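Local coordinates for anthrone oxidase-like protein (Streptomyces ambofaciens, PDB 5F9P) that is an oxygenase of atypical angucycline biosynthesis that cleaves a carbon-carbon bond, opening ring B of the polyketide skeleton oxidatively, at residues Thr47-Val52 with Asp121-Thr126. Numbering follows the deposited sequence.
Sequences TVHSGV and DYTVFT
H49 and T123 face each other across the strand 217-228, which lies between their own strands 43-51 and 122-130 in the sheet. Their CA atoms are 8.5 Å apart, so side chains alone close the gap, and no hydrogen bond joins the two segments. The methyl CG2 of T123 comes up to the edge of the imidazole, near the ring plane, 4.0 Å from CD2 of H49, and the two side chains cross at about a right angle. With CG beside the backbone N (chi1 -57°) and the ring turned about CB-CG (chi2 58°), ND1 faces back to its own strand, where O of T47 lies in the ring plane at 2.9 Å from ND1; the N-H...O angle of 119° makes this bond weak, and O of L58 is a second, likewise weak, partner of ND1. NE2, next to CD2, is hydrogen-bonded to the hydroxyl of Y177, so this buried ring has polar partners at both nitrogens. Nearer the surface, just past strand 43-51, V52 meets the phenol edge of Y122: its CG1 lies 3.6 Å from OH and 4.1 Å from CE1 of Y122, near the ring plane. The Y122 hydroxyl is hydrogen-bonded to T220 of the intervening strand. The H49-T123 contact between next-but-one strands is consistent with the dimeric alpha+beta barrel clan, here a single-chain closed antiparallel barrel.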
ATOM      1  N   THR A  47      -2.258  -0.864  -8.992  1.00  9.10           N
ATOM      2  CA  THR A  47      -1.153   0.080  -9.103  1.00  8.22           C
ATOM      3  C   THR A  47       0.103  -0.566  -8.547  1.00 10.98           C
ATOM      4  O   THR A  47       0.188  -0.831  -7.343  1.00  9.61           O
ATOM      5  CB  THR A  47      -1.454   1.386  -8.366  1.00 13.04           C
ATOM      6  OG1 THR A  47      -2.564   2.033  -8.999  1.00 12.54           O
ATOM      7  CG2 THR A  47      -0.240   2.330  -8.409  1.00  9.68           C
ATOM      8  N   VAL A  48       1.070  -0.823  -9.429  1.00  8.65           N
ATOM      9  CA  VAL A  48       2.261  -1.599  -9.087  1.00  9.26           C
ATOM     10  C   VAL A  48       3.378  -0.685  -8.562  1.00 10.12           C
ATOM     11  O   VAL A  48       3.691   0.332  -9.183  1.00 10.56           O
ATOM     12  CB  VAL A  48       2.779  -2.395 -10.330  1.00 11.03           C
ATOM     13  CG1 VAL A  48       4.043  -3.174 -10.002  1.00  7.27           C
ATOM     14  CG2 VAL A  48       1.709  -3.354 -10.832  1.00 11.22           C
ATOM     15  N   HIS A  49       3.964  -1.052  -7.427  1.00  8.73           N
ATOM     16  CA  HIS A  49       5.028  -0.258  -6.796  1.00  8.65           C
ATOM     17  C   HIS A  49       6.325  -1.050  -6.760  1.00  9.61           C
ATOM     18  O   HIS A  49       6.315  -2.250  -6.469  1.00  8.61           O
ATOM     19  CB  HIS A  49       4.675   0.116  -5.357  1.00  8.07           C
ATOM     20  CG  HIS A  49       3.392   0.876  -5.214  1.00  9.36           C
ATOM     21  ND1 HIS A  49       2.179   0.380  -5.644  1.00 10.35           N
ATOM     22  CD2 HIS A  49       3.128   2.075  -4.649  1.00  8.53           C
ATOM     23  CE1 HIS A  49       1.227   1.257  -5.375  1.00  9.84           C
ATOM     24  NE2 HIS A  49       1.775   2.289  -4.761  1.00  8.14           N
ATOM     25  N   SER A  50       7.435  -0.369  -7.047  1.00  7.47           N
ATOM     26  CA  SER A  50       8.766  -0.969  -7.043  1.00 10.13           C
ATOM     27  C   SER A  50       9.567  -0.489  -5.828  1.00 11.32           C
ATOM     28  O   SER A  50       9.690   0.710  -5.616  1.00  9.48           O
ATOM     29  CB  SER A  50       9.508  -0.565  -8.325  1.00 11.04           C
ATOM     30  OG  SER A  50      10.839  -1.020  -8.281  1.00 15.40           O
ATOM     31  N   GLY A  51      10.100  -1.414  -5.035  1.00  9.01           N
ATOM     32  CA  GLY A  51      10.746  -1.052  -3.780  1.00 13.77           C
ATOM     33  C   GLY A  51      12.030  -0.250  -3.947  1.00 14.76           C
ATOM     34  O   GLY A  51      12.809  -0.520  -4.865  1.00 12.37           O
ATOM     35  N   VAL A  52      12.236   0.740  -3.075  1.00 14.68           N
ATOM     36  CA  VAL A  52      13.429   1.610  -3.117  1.00 12.71           C
ATOM     37  C   VAL A  52      14.396   1.343  -1.952  1.00 15.76           C
ATOM     38  O   VAL A  52      15.545   0.955  -2.172  1.00 17.81           O
ATOM     39  CB  VAL A  52      13.056   3.130  -3.175  1.00 12.04           C
ATOM     40  CG1 VAL A  52      14.284   4.005  -2.984  1.00 12.60           C
ATOM     41  CG2 VAL A  52      12.375   3.474  -4.492  1.00 12.39           C
ATOM     42  N   ASP A 121       5.223  10.458  -7.213  1.00 17.25           N
ATOM     43  CA  ASP A 121       5.131  10.380  -5.763  1.00 14.38           C
ATOM     44  C   ASP A 121       6.186   9.446  -5.194  1.00 18.92           C
ATOM     45  O   ASP A 121       6.197   8.255  -5.533  1.00 22.57           O
ATOM     46  CB  ASP A 121       3.770   9.825  -5.385  1.00 14.43           C
ATOM     47  CG  ASP A 121       2.646  10.758  -5.761  1.00 17.80           C
ATOM     48  OD1 ASP A 121       2.715  11.934  -5.348  1.00 16.25           O
ATOM     49  OD2 ASP A 121       1.706  10.322  -6.464  1.00 16.85           O
ATOM     50  N   TYR A 122       7.057   9.962  -4.327  1.00 12.93           N
ATOM     51  CA  TYR A 122       7.873   9.083  -3.485  1.00 11.45           C
ATOM     52  C   TYR A 122       6.946   8.479  -2.424  1.00 12.58           C
ATOM     53  O   TYR A 122       6.348   9.198  -1.617  1.00 11.44           O
ATOM     54  CB  TYR A 122       9.053   9.819  -2.843  1.00 13.50           C
ATOM     55  CG  TYR A 122      10.069   8.879  -2.214  1.00 13.56           C
ATOM     56  CD1 TYR A 122      10.981   8.195  -3.005  1.00 12.25           C
ATOM     57  CD2 TYR A 122      10.092   8.652  -0.836  1.00 10.87           C
ATOM     58  CE1 TYR A 122      11.899   7.320  -2.455  1.00 13.39           C
ATOM     59  CE2 TYR A 122      11.012   7.776  -0.277  1.00 11.01           C
ATOM     60  CZ  TYR A 122      11.920   7.119  -1.094  1.00 14.77           C
ATOM     61  OH  TYR A 122      12.839   6.238  -0.564  1.00 16.23           O
ATOM     62  N   THR A 123       6.792   7.158  -2.457  1.00 11.67           N
ATOM     63  CA  THR A 123       5.724   6.516  -1.701  1.00 10.81           C
ATOM     64  C   THR A 123       6.278   5.768  -0.509  1.00 10.79           C
ATOM     65  O   THR A 123       7.226   4.980  -0.629  1.00 10.50           O
ATOM     66  CB  THR A 123       4.878   5.586  -2.608  1.00 12.75           C
ATOM     67  OG1 THR A 123       4.224   6.380  -3.613  1.00 11.70           O
ATOM     68  CG2 THR A 123       3.804   4.824  -1.794  1.00  7.47           C
ATOM     69  N   VAL A 124       5.676   6.021   0.644  1.00  9.54           N
ATOM     70  CA  VAL A 124       6.173   5.491   1.912  1.00  8.67           C
ATOM     71  C   VAL A 124       5.108   4.606   2.571  1.00 10.80           C
ATOM     72  O   VAL A 124       3.965   5.020   2.749  1.00  9.64           O
ATOM     73  CB  VAL A 124       6.592   6.653   2.847  1.00 10.13           C
ATOM     74  CG1 VAL A 124       7.115   6.131   4.192  1.00 13.07           C
ATOM     75  CG2 VAL A 124       7.637   7.509   2.159  1.00  9.47           C
ATOM     76  N   PHE A 125       5.496   3.384   2.924  1.00 12.69           N
ATOM     77  CA  PHE A 125       4.553   2.349   3.337  1.00 12.35           C
ATOM     78  C   PHE A 125       4.985   1.669   4.642  1.00 13.65           C
ATOM     79  O   PHE A 125       6.156   1.328   4.815  1.00 12.58           O
ATOM     80  CB  PHE A 125       4.444   1.304   2.218  1.00 10.94           C
ATOM     81  CG  PHE A 125       3.620   0.110   2.569  1.00 10.35           C
ATOM     82  CD1 PHE A 125       2.239   0.188   2.595  1.00 12.01           C
ATOM     83  CD2 PHE A 125       4.225  -1.099   2.864  1.00 12.39           C
ATOM     84  CE1 PHE A 125       1.479  -0.918   2.911  1.00 15.74           C
ATOM     85  CE2 PHE A 125       3.474  -2.200   3.175  1.00 13.38           C
ATOM     86  CZ  PHE A 125       2.093  -2.114   3.207  1.00 14.32           C
ATOM     87  N   THR A 126       4.032   1.486   5.553  1.00 11.11           N
ATOM     88  CA  THR A 126       4.255   0.722   6.774  1.00 11.10           C
ATOM     89  C   THR A 126       3.002  -0.055   7.127  1.00 11.99           C
ATOM     90  O   THR A 126       1.903   0.499   7.143  1.00  9.97           O
ATOM     91  CB  THR A 126       4.606   1.625   7.988  1.00 12.28           C
ATOM     92  OG1 THR A 126       5.769   2.404   7.692  1.00 14.36           O
ATOM     93  CG2 THR A 126       4.888   0.766   9.222  1.00 11.76           C
TER